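Local coordinates for protein endoglucanase E-5 (Thermobifida fusca, PDB 2CKS) that hydrolyses internal beta-1,4-glucosidic linkages in cellulose, lichenin and cereal beta-D-glucans, here through its glycoside hydrolase family 5 catalytic domain, at residues H109-L112 with D113-K116; Y65-D69 with G70-N74; I86-A89 with T90-L94; Q124-A127 with S128-N131. All coordinates share one frame; numbering follows the deposited sequence. Where two conformers were deposited one is given.

Contact 1. Residues H109-L112 with D113-K116; sequences HYNL and DRAK
Tyr110 meets Arg114 four residues on, ring and guanidinium lying side by side and pointing the same way, their planes 43° apart. The closest side-chain approach is Tyr110 CE2 to Arg114 NH2, 3.8 Å. The two residues are also joined through a water, which donates to Tyr110 O and accepts from Arg114 N.

Asn111 stands right before the helix, at its N-cap position, yet its amide makes no capping bond. With CG anti to the carbonyl carbon (chi1 -75°), the amide is instead directed to Arg114, whose chain bends at chi3 and comes back side-on. Both Arg114 NE (3.0 Å) and Arg114 NH2 (2.9 Å) donate to Asn111 OD1. The oxygen sits near the guanidinium plane; NE reaches it on a lone pair, whereas NH2 is tilted from the amide plane. The other end of the amide is used as well, Asn111 ND2 being bonded to Gln67 OE1, so that both ends of this buried group are satisfied. This is the first turn of helix 112-126, which follows the third strand, 95-101, in the TIM barrel, and Asn111 packs against Trp100 of that strand. The backbone of Asn111 opens the helical pattern, with Ala115 N bonded to Asn111 O at 2.9 Å.

Leu112 continues it, Lys116 N reaching Leu112 O at 2.9 Å. Its side chain crosses the extended Lys116 chain, with Leu112 CD1 3.9 Å from Lys116 CE, so the aliphatic part of the lysine lies against the leucine. Beyond them, Leu112 packs on Tyr151 and Val155 of helix 145-162.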
loop_
_atom_site.group_PDB
_atom_site.type_symbol
_atom_site.label_atom_id
_atom_site.label_comp_id
_atom_site.label_asym_id
_atom_site.label_seq_id
_atom_site.Cartn_x
_atom_site.Cartn_y
_atom_site.Cartn_z
ATOM N N HIS A 109 17.363 -1.188 6.237
ATOM C CA HIS A 109 18.495 -0.313 6.509
ATOM C C HIS A 109 19.417 -0.112 5.293
ATOM O O HIS A 109 20.091 0.915 5.186
ATOM C CB HIS A 109 19.312 -0.814 7.706
ATOM C CG HIS A 109 20.032 0.280 8.430
ATOM N ND1 HIS A 109 21.093 0.963 7.874
ATOM C CD2 HIS A 109 19.845 0.809 9.661
ATOM C CE1 HIS A 109 21.523 1.871 8.730
ATOM N NE2 HIS A 109 20.784 1.798 9.823
ATOM N N TYR A 110 19.440 -1.074 4.372
ATOM C CA TYR A 110 20.187 -0.923 3.121
ATOM C C TYR A 110 19.847 0.383 2.389
ATOM O O TYR A 110 20.699 0.966 1.710
ATOM C CB TYR A 110 19.908 -2.121 2.212
ATOM C CG TYR A 110 20.760 -2.166 0.978
ATOM C CD1 TYR A 110 21.995 -2.798 0.993
ATOM C CD2 TYR A 110 20.337 -1.572 -0.205
ATOM C CE1 TYR A 110 22.782 -2.841 -0.136
ATOM C CE2 TYR A 110 21.125 -1.605 -1.345
ATOM C CZ TYR A 110 22.345 -2.244 -1.305
ATOM O OH TYR A 110 23.137 -2.274 -2.436
ATOM N N ASN A 111 18.599 0.831 2.525
ATOM C CA ASN A 111 18.109 2.016 1.838
ATOM C C ASN A 111 17.763 3.174 2.779
ATOM O O ASN A 111 17.075 4.106 2.377
ATOM C CB ASN A 111 16.885 1.635 1.005
ATOM C CG ASN A 111 17.261 0.868 -0.234
ATOM O OD1 ASN A 111 18.028 1.362 -1.054
ATOM N ND2 ASN A 111 16.771 -0.360 -0.355
ATOM N N LEU A 112 18.266 3.130 4.009
ATOM C CA LEU A 112 17.911 4.130 5.019
ATOM C C LEU A 112 18.341 5.547 4.646
ATOM O O LEU A 112 17.558 6.482 4.768
ATOM C CB LEU A 112 18.520 3.764 6.379
ATOM C CG LEU A 112 18.319 4.828 7.469
ATOM C CD1 LEU A 112 16.850 5.040 7.752
ATOM C CD2 LEU A 112 19.056 4.442 8.735
ATOM N N ASP A 113 19.590 5.714 4.225
ATOM C CA ASP A 113 20.114 7.039 3.893
ATOM C C ASP A 113 19.289 7.675 2.772
ATOM O O ASP A 113 18.895 8.839 2.875
ATOM C CB ASP A 113 21.596 6.955 3.507
ATOM C CG ASP A 113 22.285 8.310 3.478
ATOM O OD1 ASP A 113 21.989 9.163 4.340
ATOM O OD2 ASP A 113 23.155 8.599 2.625
ATOM N N ARG A 114 18.989 6.891 1.731
ATOM C CA ARG A 114 18.117 7.333 0.640
ATOM C C ARG A 114 16.715 7.648 1.132
ATOM O O ARG A 114 16.108 8.616 0.686
ATOM C CB ARG A 114 17.988 6.250 -0.435
ATOM C CG ARG A 114 19.081 6.246 -1.451
ATOM C CD ARG A 114 18.880 5.173 -2.495
ATOM N NE ARG A 114 19.295 3.877 -1.974
ATOM C CZ ARG A 114 20.507 3.370 -2.112
ATOM N NH1 ARG A 114 21.445 4.050 -2.763
ATOM N NH2 ARG A 114 20.788 2.184 -1.583
ATOM N N ALA A 115 16.194 6.806 2.017
ATOM C CA ALA A 115 14.827 6.958 2.513
ATOM C C ALA A 115 14.673 8.267 3.273
ATOM O O ALA A 115 13.678 8.974 3.118
ATOM C CB ALA A 115 14.444 5.784 3.400
ATOM N N LYS A 116 15.677 8.612 4.069
ATOM C CA LYS A 116 15.636 9.860 4.817
ATOM C C LYS A 116 15.621 11.044 3.858
ATOM O O LYS A 116 14.884 11.990 4.063
ATOM C CB LYS A 116 16.830 9.984 5.763
ATOM C CG LYS A 116 16.806 9.050 6.938
ATOM C CD LYS A 116 17.981 9.362 7.864
ATOM C CE LYS A 116 17.970 8.518 9.110
ATOM N NZ LYS A 116 19.121 8.890 9.993
HETATM O O HOH W 1 20.810 4.236 1.370
#

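Contact 2. Residues Y65-D69 with G70-N74; sequences YIQED and GYETN
Gln67 and Glu72 supply a hydrogen bond between side chains in this short loop. Gln67 NE2 donates to Glu72 OE1 at 3.1 Å and almost straight, 170° at the hydrogen, its OE1 being taken by Asn111. The Glu72 oxygen lies in the plane of the Gln67 amide, but the donor comes from above the carboxylate plane, with the two flat groups 75° apart. The glutamate is put there by its first torsion, chi1 77°, which sets CG between the backbone N and the carbonyl carbon and carries the extended chain back across Ile66 O. A water ties the second carboxylate oxygen to the loop, donating to Glu72 OE2 and accepting from Asp69 N.

One bond runs from side chain to backbone: Thr73 OG1 donates to Gly70 O at 2.7 Å, and Thr73 N grips the same oxygen.

Backbone bonds close the chain on itself. Tyr71 N donates to Tyr65 O at 2.9 Å, Glu72 N to Ile66 O at 3.0 Å, and Gly70 N to Gln67 O at 3.0 Å. A CA-H...O contact, Gly70 CA to Tyr65 O at 3.4 Å, brings the glycine close against that carbonyl.

Apolar packing is modest: Ile66 CD1 lies 4.0 Å from Tyr71 CB, the side chains running alongside each other.

Asp69 OD1 ligates a zinc ion at the exposed end. A type I' beta turn from Gln67 to Gly70 followed by a 3-10 segment, 71-73, makes up this loop, which joins strand 59-65 to helix 75-90 on the catalytic side of the TIM barrel, where Tyr65 lies near both presumed catalytic glutamates.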
loop_
_atom_site.group_PDB
_atom_site.type_symbol
_atom_site.label_atom_id
_atom_site.label_comp_id
_atom_site.label_asym_id
_atom_site.label_seq_id
_atom_site.Cartn_x
_atom_site.Cartn_y
_atom_site.Cartn_z
ATOM N N TYR A 65 9.883 1.282 -6.479
ATOM C CA TYR A 65 11.028 0.429 -6.212
ATOM C C TYR A 65 12.277 1.293 -6.098
ATOM O O TYR A 65 12.359 2.366 -6.687
ATOM C CB TYR A 65 11.250 -0.566 -7.338
ATOM C CG TYR A 65 10.332 -1.760 -7.395
ATOM C CD1 TYR A 65 8.984 -1.617 -7.687
ATOM C CD2 TYR A 65 10.829 -3.042 -7.205
ATOM C CE1 TYR A 65 8.150 -2.710 -7.784
ATOM C CE2 TYR A 65 9.997 -4.149 -7.296
ATOM C CZ TYR A 65 8.661 -3.971 -7.588
ATOM O OH TYR A 65 7.818 -5.057 -7.681
ATOM N N ILE A 66 13.238 0.818 -5.316
ATOM C CA ILE A 66 14.486 1.542 -5.094
ATOM C C ILE A 66 15.596 0.898 -5.920
ATOM O O ILE A 66 16.272 1.573 -6.689
ATOM C CB ILE A 66 14.832 1.563 -3.582
ATOM C CG1 ILE A 66 13.587 1.876 -2.730
ATOM C CG2 ILE A 66 15.969 2.555 -3.324
ATOM C CD1 ILE A 66 12.886 3.152 -3.070
ATOM N N GLN A 67 15.749 -0.409 -5.759
ATOM C CA GLN A 67 16.566 -1.221 -6.644
ATOM C C GLN A 67 15.707 -1.635 -7.849
ATOM O O GLN A 67 14.676 -1.019 -8.105
ATOM C CB GLN A 67 17.145 -2.407 -5.870
ATOM C CG GLN A 67 18.323 -2.006 -4.978
ATOM C CD GLN A 67 17.931 -1.155 -3.775
ATOM O OE1 GLN A 67 17.055 -1.535 -2.997
ATOM N NE2 GLN A 67 18.587 -0.011 -3.619
ATOM N N GLU A 68 16.147 -2.630 -8.620
ATOM C CA GLU A 68 15.394 -3.129 -9.778
ATOM C C GLU A 68 15.050 -2.000 -10.760
ATOM O O GLU A 68 13.928 -1.898 -11.254
ATOM C CB GLU A 68 14.160 -3.919 -9.317
ATOM C CG GLU A 68 14.530 -5.043 -8.350
ATOM C CD GLU A 68 13.363 -5.911 -7.928
ATOM O OE1 GLU A 68 12.684 -6.493 -8.811
ATOM O OE2 GLU A 68 13.128 -6.020 -6.704
ATOM N N ASP A 69 16.052 -1.165 -11.031
ATOM C CA ASP A 69 15.968 -0.053 -11.986
ATOM C C ASP A 69 15.090 1.104 -11.512
ATOM O O ASP A 69 14.675 1.946 -12.311
ATOM C CB ASP A 69 15.517 -0.549 -13.368
ATOM C CG ASP A 69 16.494 -1.543 -13.968
ATOM O OD1 ASP A 69 16.039 -2.596 -14.460
ATOM O OD2 ASP A 69 17.725 -1.346 -13.987
ATOM N N GLY A 70 14.864 1.163 -10.204
ATOM C CA GLY A 70 14.027 2.176 -9.603
ATOM C C GLY A 70 14.793 3.403 -9.144
ATOM O O GLY A 70 15.723 3.858 -9.798
ATOM N N TYR A 71 14.382 3.941 -7.998
ATOM C CA TYR A 71 14.844 5.222 -7.487
ATOM C C TYR A 71 16.353 5.429 -7.561
ATOM O O TYR A 71 16.794 6.504 -7.959
ATOM C CB TYR A 71 14.341 5.384 -6.049
ATOM C CG TYR A 71 14.819 6.611 -5.306
ATOM C CD1 TYR A 71 14.052 7.767 -5.253
ATOM C CD2 TYR A 71 16.035 6.602 -4.635
ATOM C CE1 TYR A 71 14.499 8.899 -4.548
ATOM C CE2 TYR A 71 16.483 7.716 -3.939
ATOM C CZ TYR A 71 15.716 8.847 -3.889
ATOM O OH TYR A 71 16.190 9.942 -3.188
ATOM N N GLU A 72 17.131 4.417 -7.194
ATOM C CA GLU A 72 18.587 4.568 -7.131
ATOM C C GLU A 72 19.209 4.971 -8.460
ATOM O O GLU A 72 20.285 5.575 -8.479
ATOM C CB GLU A 72 19.249 3.292 -6.598
ATOM C CG GLU A 72 19.341 2.157 -7.604
ATOM C CD GLU A 72 19.942 0.893 -7.020
ATOM O OE1 GLU A 72 20.493 0.937 -5.884
ATOM O OE2 GLU A 72 19.857 -0.155 -7.705
ATOM N N THR A 73 18.553 4.630 -9.566
ATOM C CA THR A 73 19.055 4.963 -10.904
ATOM C C THR A 73 18.855 6.431 -11.296
ATOM O O THR A 73 19.542 6.918 -12.194
ATOM C CB THR A 73 18.426 4.061 -12.009
ATOM O OG1 THR A 73 17.019 4.300 -12.107
ATOM C CG2 THR A 73 18.539 2.595 -11.677
ATOM N N ASN A 74 17.913 7.123 -10.652
ATOM C CA ASN A 74 17.643 8.536 -10.940
ATOM C C ASN A 74 16.827 9.172 -9.816
ATOM O O ASN A 74 15.648 9.476 -9.998
ATOM C CB ASN A 74 16.894 8.663 -12.269
ATOM C CG ASN A 74 16.681 10.098 -12.703
ATOM O OD1 ASN A 74 17.208 11.036 -12.100
ATOM N ND2 ASN A 74 15.885 10.274 -13.753
HETATM O O HOH W 2 18.731 -0.684 -9.988
#

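Contact 3. Residues I86-A89 with T90-L94; sequences IDMA and TARGL
A Schellman motif ends helix 75-90, with Gly93, at positive phi, as its C-prime residue. Two bonds define it: Leu94 N to Ala89 O, 3.1 Å, and, inside it, Gly93 N to Thr90 O. Ala89 O also accepts from Arg92 N at 3.0 Å, and the two donors reach this carbonyl from opposite faces of its plane. The chain reversal leaves Ala89 CB 4.3 Å from Leu94 CB, a small apolar contact across the turn.

Thr90 doubles its grip on Ile86, one turn back along the helix. Its OG1, anti to the carbonyl carbon (chi1 -60°), donates to Ile86 O at 2.8 Å, while Thr90 N binds the same oxygen from the opposite face. The hydroxyl is thus held against the helix backbone, and it is also bonded to Asn131 ND2.

Met88 and Arg92 lie alongside each other, pointing the same way. The arginine is extended from CG to NE and delivers NH1 to Met88 O at 3.0 Å, fairly straight at the hydrogen, 163°, with the oxygen in the guanidinium plane; at the carbonyl, though, NH1 comes in from the side (C=O...N 109°). Met88, bent at chi3, brings its CE methyl over one face of that same group, 3.9 Å from Arg92 NH2 and offset toward the rim. The remaining guanidinium nitrogens turn to helix 45-54, with NE in a salt bridge to Asp49 and NH2 bonded to Asp45, both of which bind a zinc ion. Ile86 and Ala89 face strands 59-65 and 95-101, while Asp87 faces the end of helix 112-126, where its carboxylate is paired with Lys129.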
loop_
_atom_site.group_PDB
_atom_site.type_symbol
_atom_site.label_atom_id
_atom_site.label_comp_id
_atom_site.label_asym_id
_atom_site.label_seq_id
_atom_site.Cartn_x
_atom_site.Cartn_y
_atom_site.Cartn_z
ATOM N N ILE A 86 1.453 12.350 -6.628
ATOM C CA ILE A 86 0.766 12.725 -5.393
ATOM C C ILE A 86 -0.238 13.834 -5.674
ATOM O O ILE A 86 -1.365 13.788 -5.197
ATOM C CB ILE A 86 1.775 13.160 -4.306
ATOM C CG1 ILE A 86 2.552 11.944 -3.796
ATOM C CG2 ILE A 86 1.064 13.834 -3.115
ATOM C CD1 ILE A 86 3.830 12.309 -3.090
ATOM N N ASP A 87 0.181 14.838 -6.438
ATOM C CA ASP A 87 -0.709 15.932 -6.819
ATOM C C ASP A 87 -1.861 15.443 -7.696
ATOM O O ASP A 87 -2.992 15.863 -7.514
ATOM C CB ASP A 87 0.059 17.038 -7.547
ATOM C CG ASP A 87 0.999 17.793 -6.633
ATOM O OD1 ASP A 87 0.852 17.677 -5.395
ATOM O OD2 ASP A 87 1.924 18.525 -7.066
ATOM N N MET A 88 -1.578 14.540 -8.630
ATOM C CA MET A 88 -2.612 14.019 -9.516
ATOM C C MET A 88 -3.661 13.250 -8.724
ATOM O O MET A 88 -4.856 13.412 -8.940
ATOM C CB MET A 88 -2.006 13.110 -10.587
ATOM C CG MET A 88 -1.286 13.852 -11.665
ATOM S SD MET A 88 -0.607 12.758 -12.911
ATOM C CE MET A 88 -2.076 12.415 -13.911
ATOM N N ALA A 89 -3.214 12.423 -7.792
ATOM C CA ALA A 89 -4.143 11.653 -6.974
ATOM C C ALA A 89 -5.015 12.583 -6.149
ATOM O O ALA A 89 -6.218 12.386 -6.038
ATOM C CB ALA A 89 -3.404 10.717 -6.091
ATOM N N THR A 90 -4.398 13.609 -5.579
ATOM C CA THR A 90 -5.102 14.585 -4.757
ATOM C C THR A 90 -6.152 15.342 -5.567
ATOM O O THR A 90 -7.257 15.582 -5.083
ATOM C CB THR A 90 -4.087 15.556 -4.134
ATOM O OG1 THR A 90 -3.157 14.814 -3.325
ATOM C CG2 THR A 90 -4.759 16.514 -3.159
ATOM N N ALA A 91 -5.813 15.667 -6.812
ATOM C CA ALA A 91 -6.725 16.359 -7.726
ATOM C C ALA A 91 -7.819 15.445 -8.294
ATOM O O ALA A 91 -8.601 15.870 -9.167
ATOM C CB ALA A 91 -5.933 17.000 -8.863
ATOM N N ARG A 92 -7.840 14.187 -7.856
ATOM C CA ARG A 92 -8.912 13.249 -8.173
ATOM C C ARG A 92 -9.607 12.730 -6.913
ATOM O O ARG A 92 -10.429 11.811 -6.973
ATOM C CB ARG A 92 -8.356 12.109 -9.036
ATOM C CG ARG A 92 -7.926 12.589 -10.409
ATOM C CD ARG A 92 -6.892 11.743 -11.098
ATOM N NE ARG A 92 -6.646 12.234 -12.452
ATOM C CZ ARG A 92 -5.898 13.287 -12.764
ATOM N NH1 ARG A 92 -5.235 13.982 -11.843
ATOM N NH2 ARG A 92 -5.789 13.636 -14.030
ATOM N N GLY A 93 -9.301 13.347 -5.775
ATOM C CA GLY A 93 -9.993 13.073 -4.531
ATOM C C GLY A 93 -9.598 11.799 -3.832
ATOM O O GLY A 93 -10.364 11.283 -3.012
ATOM N N LEU A 94 -8.405 11.300 -4.141
ATOM C CA LEU A 94 -7.893 10.054 -3.575
ATOM C C LEU A 94 -6.899 10.265 -2.448
ATOM O O LEU A 94 -6.070 11.177 -2.499
ATOM C CB LEU A 94 -7.179 9.244 -4.650
ATOM C CG LEU A 94 -7.987 8.859 -5.879
ATOM C CD1 LEU A 94 -7.060 8.229 -6.922
ATOM C CD2 LEU A 94 -9.102 7.930 -5.472
#

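Contact 4. Residues Q124-A127 with S128-N131; sequences QRHA and SKTN. With NA (sodium ion), chain H.
A sodium site is built on the turn at the C-terminal end of helix 112-126. His126 and Lys129 are the first and last residues of a type I beta turn, closed by Lys129 N donating to His126 O at 3.0 Å from above the carbonyl plane. The turn brings two main-chain oxygens to the ion: Ala127 O binds sodium at 2.4 Å and Lys129 O at 2.5 Å. Waters add to the shell, some of them doubtful as modelled; one, 2.8 Å from sodium, lies within hydrogen-bonding distance of His126 O and probably links it to the metal. Asp163 and Asp165 supply the carboxylates of the site, and Ala127 O is a ligand of a bound zinc ion as well.

Lys129 runs alongside His126 and, after a bend at its last torsion (chi4 65°), delivers NZ to His126 ND1 at 2.9 Å. The amine meets the imidazole at its edge, close to the ring plane. Since ND1 accepts here, the proton of the ring would be expected on NE2, which is bonded to His83. The same NZ forms a salt bridge with Asp87, so the lysine ties the histidine to helix 75-90. Arg125 CG lies over one face of the imidazole, toward the rim.

A further water bridges Arg125 O and Ser128 N. Here a beta turn hands the chain from helix 112-126 to strand 132-135 of the TIM barrel and lends two main-chain oxygens to a metal site that Asp163 and Asp165 help to complete.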
loop_
_atom_site.group_PDB
_atom_site.type_symbol
_atom_site.label_atom_id
_atom_site.label_comp_id
_atom_site.label_asym_id
_atom_site.label_seq_id
_atom_site.Cartn_x
_atom_site.Cartn_y
_atom_site.Cartn_z
ATOM N N GLN A 124 8.128 17.549 3.488
ATOM C CA GLN A 124 8.168 19.014 3.476
ATOM C C GLN A 124 7.222 19.562 2.407
ATOM O O GLN A 124 6.400 20.435 2.692
ATOM C CB GLN A 124 9.587 19.548 3.256
ATOM C CG GLN A 124 9.727 21.060 3.521
ATOM C CD GLN A 124 9.448 21.946 2.306
ATOM O OE1 GLN A 124 9.421 21.475 1.162
ATOM N NE2 GLN A 124 9.254 23.240 2.556
ATOM N N ARG A 125 7.310 19.016 1.195
ATOM C CA ARG A 125 6.502 19.506 0.082
ATOM C C ARG A 125 5.012 19.346 0.331
ATOM O O ARG A 125 4.220 20.232 -0.002
ATOM C CB ARG A 125 6.869 18.758 -1.197
ATOM C CG ARG A 125 6.117 19.223 -2.439
ATOM C CD ARG A 125 6.601 20.550 -2.985
ATOM N NE ARG A 125 7.908 20.439 -3.633
ATOM C CZ ARG A 125 8.115 20.000 -4.881
ATOM N NH1 ARG A 125 7.103 19.609 -5.659
ATOM N NH2 ARG A 125 9.355 19.944 -5.352
ATOM N N HIS A 126 4.635 18.225 0.926
ATOM C CA HIS A 126 3.224 17.843 1.032
ATOM C C HIS A 126 2.661 17.915 2.451
ATOM O O HIS A 126 1.566 17.417 2.706
ATOM C CB HIS A 126 3.050 16.448 0.446
ATOM C CG HIS A 126 3.475 16.359 -0.983
ATOM N ND1 HIS A 126 2.656 16.735 -2.025
ATOM C CD2 HIS A 126 4.656 16.004 -1.539
ATOM C CE1 HIS A 126 3.302 16.579 -3.166
ATOM N NE2 HIS A 126 4.520 16.142 -2.900
ATOM N N ALA A 127 3.382 18.582 3.356
ATOM C CA ALA A 127 2.955 18.700 4.755
ATOM C C ALA A 127 1.542 19.266 4.931
ATOM O O ALA A 127 0.834 18.869 5.855
ATOM C CB ALA A 127 3.956 19.546 5.552
ATOM N N SER A 128 1.129 20.182 4.061
ATOM C CA SER A 128 -0.194 20.802 4.178
ATOM C C SER A 128 -1.336 19.877 3.743
ATOM O O SER A 128 -2.493 20.108 4.101
ATOM C CB SER A 128 -0.256 22.118 3.390
ATOM O OG SER A 128 -0.207 21.891 1.995
ATOM N N LYS A 129 -1.025 18.844 2.967
ATOM C CA LYS A 129 -2.031 17.856 2.577
ATOM C C LYS A 129 -2.445 17.018 3.779
ATOM O O LYS A 129 -1.653 16.826 4.698
ATOM C CB LYS A 129 -1.488 16.933 1.482
ATOM C CG LYS A 129 -1.258 17.619 0.137
ATOM C CD LYS A 129 -0.898 16.604 -0.936
ATOM C CE LYS A 129 -0.873 17.212 -2.329
ATOM N NZ LYS A 129 0.203 18.227 -2.496
ATOM N N THR A 130 -3.679 16.532 3.771
ATOM C CA THR A 130 -4.175 15.651 4.822
ATOM C C THR A 130 -4.512 14.248 4.308
ATOM O O THR A 130 -5.046 13.428 5.048
ATOM C CB THR A 130 -5.426 16.266 5.471
ATOM O OG1 THR A 130 -6.423 16.523 4.475
ATOM C CG2 THR A 130 -5.113 17.639 6.056
ATOM N N ASN A 131 -4.183 13.974 3.050
ATOM C CA ASN A 131 -4.584 12.737 2.387
ATOM C C ASN A 131 -3.429 11.821 2.020
ATOM O O ASN A 131 -3.624 10.844 1.303
ATOM C CB ASN A 131 -5.388 13.063 1.114
ATOM C CG ASN A 131 -4.556 13.787 0.066
ATOM O OD1 ASN A 131 -3.929 14.803 0.357
ATOM N ND2 ASN A 131 -4.544 13.268 -1.162
HETATM NA NA NA H . -0.048 16.794 6.681
HETATM O O HOH W 3 2.826 21.616 1.846
HETATM O O HOH W 4 1.019 15.386 4.460
HETATM O O HOH W 5 -1.399 18.367 7.899
HETATM O O HOH W 6 -0.300 15.173 7.362
HETATM O O HOH W 7 -1.644 14.681 7.334
#

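How the contacts relate
All four contacts belong to one beta/alpha barrel and mix buried with exposed residues, but they gather at two places. Contacts 1 and 2 touch, their centres 13 Å apart, and join the loop after strand 59-65 to the start of helix 112-126 on the catalytic side. Contacts 3 and 4, centres 12 Å apart, lie away from the catalytic residues, where helices 75-90 and 112-126 end; Asn131 ND2 is 2.9 Å from Leu94 O. Helix 112-126 is shared by contacts 1 and 4. Side-chain amides paired with arginine and glutamate mark the first pair; the second relies on main-chain carbonyls at helix ends and following turns, claimed by backbone, hydroxyl and guanidinium donors in contact 3 and by sodium in contact 4.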